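Local coordinates for amidohydrolase 3 domain-containing protein (Pyrococcus furiosus, PDB 3ICJ) that probably hydrolyses carbon-nitrogen bonds other than peptide bonds, as a zinc-dependent member of the amidohydrolase family, at residues P187-D192 with V198-L203; P162-R167 with E204-I209. One frame throughout, in Å; residues are numbered along the deposited sequence.

Interaction 1 of 2, residues P187-D192 with V198-L203; sequences PSKDFD and VRERAL
Asp190 and Phe191 pack against Val198, Arg199 and Ala202. On the close-packed side, Phe191 and Val198 form an antiparallel non-hydrogen-bonded pair, and Phe191 CD1 lies 3.5 Å from Val198 CG1; a flat ring and a branched aliphatic group suit this buried face. Beside them Asp190 CB rests 3.6 Å from Ala202 CB, an approach the small methyl permits, and the Asp190 carboxylate lies alongside Arg201, OD2 3.2 Å from CB. Asp190 O accepts from Arg199 N at 2.9 Å.

The outer side is polar. A type I turn from Ser188 to Phe191, with Ser188 OG accepting from Asp190 N as an ST turn, presents Lys189 O to Arg199. Bent at chi3 (-68°), Arg199 grips Asp192 end-on, NH1 on OD2 at 3.0 Å and NH2 on OD1 at 3.1 Å, both from above the carboxylate plane. NH2 also donates in the guanidinium plane to Lys189 O, at 2.8 Å, and a water joins Arg199 NE to Lys189 O and Asp190 OD1. Exposed Lys189 NZ makes a long salt bridge to Asp190 OD1 and stays 4.2 Å from Glu200 OE1.

Strand 191-192 edges a mixed sheet; strand 197-199 separates it from strand 172-175, and helix 200-214 starts against this beta hairpin, setting Leu203 on Ala173.

Interaction 2 of 2, residues P162-R167 with E204-I209; sequences PVFLYR and EESRKI
Phe164 and Ser206 make the apolar part of this contact, between a strand and a helix whose nearest CA atoms, those of the same two residues, are still 9.7 Å apart. Long aromatic side chains suit such a gap. Phe164 has its CG anti to the backbone N (chi1 -178°), which carries the ring out to the helix until CE1 lies 4.0 Å from Ser206 CB. Serine fits the buried helix face because it is small, and because its hydroxyl is satisfied within the helix by Ala202 O, leaving the CB methylene to meet the ring.

Aromatic packing continues within the strand, where Phe164 turns its edge to the Tyr166 ring, CE2 standing 3.5 Å above the tyrosine face and offset toward its rim, an edge-to-face arrangement. Leu203 of the same helix touches both rings.

The strand belongs to a mixed sheet, with strand 137-142 parallel on one side and strand 172-175 antiparallel on the other, and helix 200-214 packs across one face of it. Phe164 and Tyr166 both reach this helix, whereas Leu165, between them, meets Leu116 and Val174.

The polar part is slight. Tyr166 OH accepts a weak hydrogen bond from Arg207 NE, 3.2 Å long and bent to 122° at the hydrogen. The arginine, extended from CG to NE, also brings its CG within 3.2 Å of Tyr166 OH, and its guanidinium plane is turned 21° from the tyrosine ring. Tyrosine and arginine suit this partly exposed end, each joining an apolar stem to a polar tip.

Overall arrangement
Of the parts joined here, strand 163-167 comes first; the chain continues through strand 172-175 and helix 177-183, and then reaches the hairpin of strands 191-192 and 197-199. Interaction 1 closes the short hairpin loop between 187-192 and 198-203. Helix 200-214 follows at once, and its residues 204-209 return to 162-167 in interaction 2, closing a longer loop within which interaction 1 is nested. The centres of the two contacts lie 11 Å apart, and the end of 198-203 packs directly on 162-167. Together they tie the edge hairpin and the inner strand 163-167 of the mixed sheet to helix 200-214.

Interaction 1 of 2, residues P187-D192 with V198-L203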
ATOM      1  N   PRO A 187       5.745  21.457 -25.543  1.00 48.45           N
ATOM      2  CA  PRO A 187       4.915  20.869 -26.608  1.00 46.40           C
ATOM      3  C   PRO A 187       5.288  19.412 -26.904  1.00 43.13           C
ATOM      4  O   PRO A 187       6.475  19.068 -26.919  1.00 39.37           O
ATOM      5  CB  PRO A 187       5.223  21.753 -27.825  1.00 45.36           C
ATOM      6  CG  PRO A 187       5.637  23.064 -27.247  1.00 48.47           C
ATOM      7  CD  PRO A 187       6.385  22.716 -25.984  1.00 50.18           C
ATOM      8  N   SER A 188       4.277  18.563 -27.071  1.00 38.34           N
ATOM      9  CA  SER A 188       4.477  17.194 -27.549  1.00 38.92           C
ATOM     10  C   SER A 188       3.206  16.674 -28.206  1.00 39.00           C
ATOM     11  O   SER A 188       2.139  17.299 -28.105  1.00 34.23           O
ATOM     12  CB  SER A 188       4.925  16.245 -26.419  1.00 36.16           C
ATOM     13  OG  SER A 188       3.832  15.812 -25.628  1.00 40.92           O
ATOM     14  N   LYS A 189       3.320  15.524 -28.871  1.00 42.29           N
ATOM     15  CA  LYS A 189       2.151  14.846 -29.451  1.00 42.23           C
ATOM     16  C   LYS A 189       1.193  14.266 -28.384  1.00 40.61           C
ATOM     17  O   LYS A 189       0.087  13.827 -28.706  1.00 37.07           O
ATOM     18  CB  LYS A 189       2.582  13.790 -30.486  1.00 41.26           C
ATOM     19  CG  LYS A 189       3.792  12.953 -30.106  1.00 47.06           C
ATOM     20  CD  LYS A 189       3.414  11.665 -29.393  1.00 48.50           C
ATOM     21  CE  LYS A 189       4.497  10.617 -29.579  1.00 53.37           C
ATOM     22  NZ  LYS A 189       4.214   9.395 -28.790  1.00 54.95           N
ATOM     23  N   ASP A 190       1.616  14.302 -27.114  1.00 37.73           N
ATOM     24  CA  ASP A 190       0.800  13.836 -25.994  1.00 34.99           C
ATOM     25  C   ASP A 190       0.036  14.973 -25.300  1.00 37.48           C
ATOM     26  O   ASP A 190      -0.722  14.735 -24.350  1.00 36.35           O
ATOM     27  CB  ASP A 190       1.675  13.113 -24.960  1.00 35.14           C
ATOM     28  CG  ASP A 190       2.413  11.911 -25.533  1.00 37.06           C
ATOM     29  OD1 ASP A 190       1.864  11.226 -26.426  1.00 34.32           O
ATOM     30  OD2 ASP A 190       3.542  11.642 -25.067  1.00 33.41           O
ATOM     31  N   PHE A 191       0.251  16.208 -25.747  1.00 36.59           N
ATOM     32  CA  PHE A 191      -0.389  17.365 -25.111  1.00 36.68           C
ATOM     33  C   PHE A 191      -1.094  18.193 -26.166  1.00 33.77           C
ATOM     34  O   PHE A 191      -0.476  18.651 -27.134  1.00 29.56           O
ATOM     35  CB  PHE A 191       0.636  18.187 -24.293  1.00 32.81           C
ATOM     36  CG  PHE A 191       0.080  19.457 -23.632  1.00 33.85           C
ATOM     37  CD1 PHE A 191      -1.205  19.500 -23.063  1.00 33.50           C
ATOM     38  CD2 PHE A 191       0.883  20.599 -23.542  1.00 34.38           C
ATOM     39  CE1 PHE A 191      -1.683  20.666 -22.433  1.00 36.02           C
ATOM     40  CE2 PHE A 191       0.412  21.776 -22.922  1.00 38.98           C
ATOM     41  CZ  PHE A 191      -0.878  21.804 -22.365  1.00 39.19           C
ATOM     42  N   ASP A 192      -2.405  18.330 -25.995  1.00 35.18           N
ATOM     43  CA  ASP A 192      -3.204  19.237 -26.824  1.00 37.23           C
ATOM     44  C   ASP A 192      -3.503  20.468 -25.974  1.00 38.36           C
ATOM     45  O   ASP A 192      -4.387  20.449 -25.110  1.00 38.47           O
ATOM     46  CB  ASP A 192      -4.500  18.559 -27.295  1.00 33.23           C
ATOM     47  CG  ASP A 192      -4.251  17.366 -28.200  1.00 36.46           C
ATOM     48  OD1 ASP A 192      -3.157  17.251 -28.794  1.00 39.75           O
ATOM     49  OD2 ASP A 192      -5.169  16.535 -28.327  1.00 33.36           O
ATOM     50  N   VAL A 198      -4.189  15.804 -21.862  1.00 32.87           N
ATOM     51  CA  VAL A 198      -2.905  15.115 -21.844  1.00 33.97           C
ATOM     52  C   VAL A 198      -3.016  13.595 -21.884  1.00 39.47           C
ATOM     53  O   VAL A 198      -3.938  13.019 -21.343  1.00 38.03           O
ATOM     54  CB  VAL A 198      -2.043  15.511 -20.637  1.00 38.80           C
ATOM     55  CG1 VAL A 198      -1.531  16.919 -20.783  1.00 36.32           C
ATOM     56  CG2 VAL A 198      -2.812  15.337 -19.361  1.00 32.84           C
ATOM     57  N   ARG A 199      -2.050  12.967 -22.534  1.00 36.39           N
ATOM     58  CA  ARG A 199      -2.030  11.527 -22.715  1.00 42.33           C
ATOM     59  C   ARG A 199      -0.664  10.987 -22.334  1.00 38.31           C
ATOM     60  O   ARG A 199       0.293  11.725 -22.284  1.00 32.34           O
ATOM     61  CB  ARG A 199      -2.312  11.171 -24.174  1.00 38.23           C
ATOM     62  CG  ARG A 199      -3.682  11.551 -24.646  1.00 48.13           C
ATOM     63  CD  ARG A 199      -3.838  11.368 -26.137  1.00 45.81           C
ATOM     64  NE  ARG A 199      -3.026  12.304 -26.891  1.00 38.20           N
ATOM     65  CZ  ARG A 199      -3.444  13.489 -27.311  1.00 47.12           C
ATOM     66  NH1 ARG A 199      -4.674  13.895 -27.054  1.00 35.51           N
ATOM     67  NH2 ARG A 199      -2.624  14.266 -27.986  1.00 35.84           N
ATOM     68  N   GLU A 200      -0.593   9.684 -22.088  1.00 35.30           N
ATOM     69  CA  GLU A 200       0.671   8.969 -22.039  1.00 40.76           C
ATOM     70  C   GLU A 200       1.750   9.714 -21.275  1.00 40.38           C
ATOM     71  O   GLU A 200       1.614   9.947 -20.092  1.00 42.22           O
ATOM     72  CB  GLU A 200       1.149   8.601 -23.439  1.00 41.46           C
ATOM     73  CG  GLU A 200       0.246   7.632 -24.141  1.00 42.06           C
ATOM     74  CD  GLU A 200       0.756   7.222 -25.510  1.00 52.62           C
ATOM     75  OE1 GLU A 200       1.919   7.513 -25.834  1.00 59.90           O
ATOM     76  OE2 GLU A 200      -0.011   6.599 -26.263  1.00 49.88           O
ATOM     77  N   ARG A 201       2.822  10.082 -21.969  1.00 43.07           N
ATOM     78  CA  ARG A 201       3.996  10.653 -21.321  1.00 48.28           C
ATOM     79  C   ARG A 201       3.650  11.948 -20.593  1.00 45.56           C
ATOM     80  O   ARG A 201       4.072  12.165 -19.457  1.00 47.10           O
ATOM     81  CB  ARG A 201       5.104  10.906 -22.346  1.00 49.84           C
ATOM     82  CG  ARG A 201       6.077   9.750 -22.507  1.00 58.63           C
ATOM     83  CD  ARG A 201       5.411   8.421 -22.190  1.00 66.02           C
ATOM     84  NE  ARG A 201       6.196   7.628 -21.249  1.00 76.93           N
ATOM     85  CZ  ARG A 201       5.719   6.594 -20.562  1.00 78.10           C
ATOM     86  NH1 ARG A 201       4.453   6.225 -20.710  1.00 74.99           N
ATOM     87  NH2 ARG A 201       6.505   5.930 -19.727  1.00 74.08           N
ATOM     88  N   ALA A 202       2.879  12.803 -21.255  1.00 43.51           N
ATOM     89  CA  ALA A 202       2.684  14.170 -20.798  1.00 39.88           C
ATOM     90  C   ALA A 202       1.795  14.199 -19.581  1.00 37.15           C
ATOM     91  O   ALA A 202       1.900  15.069 -18.744  1.00 37.39           O
ATOM     92  CB  ALA A 202       2.109  15.013 -21.888  1.00 39.64           C
ATOM     93  N   LEU A 203       0.926  13.213 -19.493  1.00 35.26           N
ATOM     94  CA  LEU A 203       0.136  12.974 -18.284  1.00 40.46           C
ATOM     95  C   LEU A 203       1.007  12.514 -17.100  1.00 39.39           C
ATOM     96  O   LEU A 203       0.862  13.034 -15.993  1.00 38.37           O
ATOM     97  CB  LEU A 203      -0.986  11.960 -18.547  1.00 40.54           C
ATOM     98  CG  LEU A 203      -1.746  11.400 -17.335  1.00 41.15           C
ATOM     99  CD1 LEU A 203      -2.516  12.473 -16.572  1.00 35.07           C
ATOM    100  CD2 LEU A 203      -2.697  10.363 -17.795  1.00 42.20           C
TER
HETATM  101  O   HOH W   1      -0.686  10.869 -27.692  1.00 40.43           O

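Interaction 2 of 2, residues P162-R167 with E204-I209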
ATOM      1  N   PRO A 162      -7.501  26.252 -10.290  1.00 42.84           N
ATOM      2  CA  PRO A 162      -6.954  25.153 -11.109  1.00 45.47           C
ATOM      3  C   PRO A 162      -7.757  23.869 -10.971  1.00 42.42           C
ATOM      4  O   PRO A 162      -8.247  23.547  -9.890  1.00 43.54           O
ATOM      5  CB  PRO A 162      -5.537  24.952 -10.561  1.00 41.21           C
ATOM      6  CG  PRO A 162      -5.180  26.263  -9.987  1.00 48.64           C
ATOM      7  CD  PRO A 162      -6.452  26.823  -9.417  1.00 40.44           C
ATOM      8  N   VAL A 163      -7.914  23.180 -12.093  1.00 43.44           N
ATOM      9  CA  VAL A 163      -8.753  21.997 -12.187  1.00 39.14           C
ATOM     10  C   VAL A 163      -7.965  20.944 -12.960  1.00 41.04           C
ATOM     11  O   VAL A 163      -7.331  21.263 -13.962  1.00 45.41           O
ATOM     12  CB  VAL A 163     -10.098  22.348 -12.890  1.00 39.69           C
ATOM     13  CG1 VAL A 163     -10.753  21.133 -13.466  1.00 37.87           C
ATOM     14  CG2 VAL A 163     -11.064  23.054 -11.909  1.00 34.71           C
ATOM     15  N   PHE A 164      -7.974  19.697 -12.491  1.00 36.76           N
ATOM     16  CA  PHE A 164      -7.248  18.632 -13.184  1.00 38.00           C
ATOM     17  C   PHE A 164      -8.072  17.364 -13.023  1.00 39.03           C
ATOM     18  O   PHE A 164      -8.232  16.862 -11.904  1.00 36.88           O
ATOM     19  CB  PHE A 164      -5.840  18.480 -12.585  1.00 34.83           C
ATOM     20  CG  PHE A 164      -4.980  17.429 -13.267  1.00 40.35           C
ATOM     21  CD1 PHE A 164      -4.048  17.799 -14.222  1.00 36.70           C
ATOM     22  CD2 PHE A 164      -5.093  16.080 -12.937  1.00 42.20           C
ATOM     23  CE1 PHE A 164      -3.253  16.847 -14.851  1.00 43.73           C
ATOM     24  CE2 PHE A 164      -4.301  15.115 -13.565  1.00 45.94           C
ATOM     25  CZ  PHE A 164      -3.382  15.502 -14.523  1.00 38.05           C
ATOM     26  N   LEU A 165      -8.611  16.863 -14.134  1.00 35.14           N
ATOM     27  CA  LEU A 165      -9.613  15.791 -14.092  1.00 37.12           C
ATOM     28  C   LEU A 165      -9.239  14.564 -14.923  1.00 38.45           C
ATOM     29  O   LEU A 165      -9.190  14.636 -16.144  1.00 40.64           O
ATOM     30  CB  LEU A 165     -10.974  16.313 -14.568  1.00 32.31           C
ATOM     31  CG  LEU A 165     -11.532  17.596 -13.945  1.00 37.70           C
ATOM     32  CD1 LEU A 165     -12.745  18.076 -14.730  1.00 33.67           C
ATOM     33  CD2 LEU A 165     -11.889  17.407 -12.487  1.00 34.99           C
ATOM     34  N   TYR A 166      -8.979  13.448 -14.248  1.00 37.97           N
ATOM     35  CA  TYR A 166      -8.677  12.195 -14.930  1.00 40.70           C
ATOM     36  C   TYR A 166      -9.882  11.692 -15.718  1.00 43.48           C
ATOM     37  O   TYR A 166     -11.028  11.901 -15.320  1.00 37.27           O
ATOM     38  CB  TYR A 166      -8.227  11.134 -13.923  1.00 41.19           C
ATOM     39  CG  TYR A 166      -6.845  11.372 -13.360  1.00 40.37           C
ATOM     40  CD1 TYR A 166      -5.713  10.946 -14.042  1.00 38.06           C
ATOM     41  CD2 TYR A 166      -6.671  12.021 -12.145  1.00 37.64           C
ATOM     42  CE1 TYR A 166      -4.447  11.161 -13.531  1.00 37.11           C
ATOM     43  CE2 TYR A 166      -5.409  12.242 -11.626  1.00 40.88           C
ATOM     44  CZ  TYR A 166      -4.301  11.810 -12.323  1.00 46.26           C
ATOM     45  OH  TYR A 166      -3.043  12.025 -11.809  1.00 53.21           O
ATOM     46  N   ARG A 167      -9.614  11.028 -16.837  1.00 35.18           N
ATOM     47  CA  ARG A 167     -10.590  10.134 -17.450  1.00 36.13           C
ATOM     48  C   ARG A 167     -10.716   8.834 -16.664  1.00 41.82           C
ATOM     49  O   ARG A 167      -9.887   8.534 -15.804  1.00 41.62           O
ATOM     50  CB  ARG A 167     -10.207   9.836 -18.901  1.00 31.07           C
ATOM     51  CG  ARG A 167     -11.355   9.316 -19.752  1.00 35.27           C
ATOM     52  CD  ARG A 167     -10.883   8.943 -21.147  1.00 38.46           C
ATOM     53  NE  ARG A 167     -11.951   8.348 -21.945  1.00 40.58           N
ATOM     54  CZ  ARG A 167     -12.341   7.081 -21.843  1.00 42.84           C
ATOM     55  NH1 ARG A 167     -11.752   6.271 -20.975  1.00 41.64           N
ATOM     56  NH2 ARG A 167     -13.323   6.624 -22.609  1.00 37.00           N
ATOM     57  N   GLU A 204       1.885  11.542 -17.341  1.00 33.80           N
ATOM     58  CA  GLU A 204       2.897  11.116 -16.361  1.00 37.09           C
ATOM     59  C   GLU A 204       3.746  12.280 -15.850  1.00 32.72           C
ATOM     60  O   GLU A 204       3.938  12.420 -14.647  1.00 35.80           O
ATOM     61  CB  GLU A 204       3.815  10.045 -16.948  1.00 37.23           C
ATOM     62  CG  GLU A 204       3.238   8.643 -16.981  1.00 52.10           C
ATOM     63  CD  GLU A 204       4.103   7.673 -17.788  1.00 66.00           C
ATOM     64  OE1 GLU A 204       5.345   7.843 -17.821  1.00 69.22           O
ATOM     65  OE2 GLU A 204       3.540   6.737 -18.397  1.00 66.93           O
ATOM     66  N   GLU A 205       4.244  13.108 -16.770  1.00 39.81           N
ATOM     67  CA  GLU A 205       4.989  14.335 -16.436  1.00 40.07           C
ATOM     68  C   GLU A 205       4.135  15.373 -15.676  1.00 39.92           C
ATOM     69  O   GLU A 205       4.624  15.998 -14.732  1.00 37.11           O
ATOM     70  CB  GLU A 205       5.625  14.938 -17.704  1.00 38.57           C
ATOM     71  CG  GLU A 205       6.103  16.396 -17.614  1.00 44.02           C
ATOM     72  CD  GLU A 205       7.524  16.575 -17.057  1.00 57.42           C
ATOM     73  OE1 GLU A 205       8.155  17.596 -17.409  1.00 62.09           O
ATOM     74  OE2 GLU A 205       8.017  15.724 -16.278  1.00 56.31           O
ATOM     75  N   SER A 206       2.872  15.537 -16.083  1.00 38.57           N
ATOM     76  CA  SER A 206       1.902  16.372 -15.355  1.00 36.59           C
ATOM     77  C   SER A 206       1.774  15.951 -13.895  1.00 36.07           C
ATOM     78  O   SER A 206       1.826  16.808 -13.014  1.00 33.02           O
ATOM     79  CB  SER A 206       0.505  16.337 -15.995  1.00 35.30           C
ATOM     80  OG  SER A 206       0.486  16.982 -17.255  1.00 41.90           O
ATOM     81  N   ARG A 207       1.611  14.653 -13.668  1.00 37.14           N
ATOM     82  CA  ARG A 207       1.533  14.074 -12.340  1.00 33.85           C
ATOM     83  C   ARG A 207       2.797  14.391 -11.553  1.00 37.51           C
ATOM     84  O   ARG A 207       2.728  14.790 -10.415  1.00 34.13           O
ATOM     85  CB  ARG A 207       1.405  12.560 -12.440  1.00 45.79           C
ATOM     86  CG  ARG A 207       0.024  12.008 -12.634  1.00 48.99           C
ATOM     87  CD  ARG A 207       0.044  10.526 -12.282  1.00 64.81           C
ATOM     88  NE  ARG A 207      -1.019   9.727 -12.874  1.00 71.41           N
ATOM     89  CZ  ARG A 207      -0.872   8.951 -13.943  1.00 80.91           C
ATOM     90  NH1 ARG A 207       0.289   8.898 -14.582  1.00 83.64           N
ATOM     91  NH2 ARG A 207      -1.897   8.234 -14.391  1.00 78.37           N
ATOM     92  N   LYS A 208       3.948  14.185 -12.175  1.00 35.57           N
ATOM     93  CA  LYS A 208       5.248  14.395 -11.532  1.00 33.73           C
ATOM     94  C   LYS A 208       5.380  15.851 -11.073  1.00 35.95           C
ATOM     95  O   LYS A 208       5.775  16.101  -9.928  1.00 31.81           O
ATOM     96  CB  LYS A 208       6.386  14.005 -12.481  1.00 33.75           C
ATOM     97  CG  LYS A 208       7.802  14.221 -11.934  1.00 35.36           C
ATOM     98  CD  LYS A 208       8.852  14.129 -13.041  1.00 49.49           C
ATOM     99  CE  LYS A 208       9.605  12.816 -13.000  1.00 51.80           C
ATOM    100  NZ  LYS A 208      10.717  12.894 -12.011  1.00 53.31           N
ATOM    101  N   ILE A 209       5.015  16.794 -11.955  1.00 34.08           N
ATOM    102  CA  ILE A 209       5.089  18.226 -11.647  1.00 36.90           C
ATOM    103  C   ILE A 209       4.102  18.610 -10.531  1.00 34.89           C
ATOM    104  O   ILE A 209       4.449  19.356  -9.611  1.00 37.75           O
ATOM    105  CB  ILE A 209       4.902  19.122 -12.915  1.00 35.86           C
ATOM    106  CG1 ILE A 209       6.088  18.948 -13.881  1.00 37.90           C
ATOM    107  CG2 ILE A 209       4.803  20.585 -12.522  1.00 33.31           C
ATOM    108  CD1 ILE A 209       5.817  19.432 -15.320  1.00 38.58           C
TER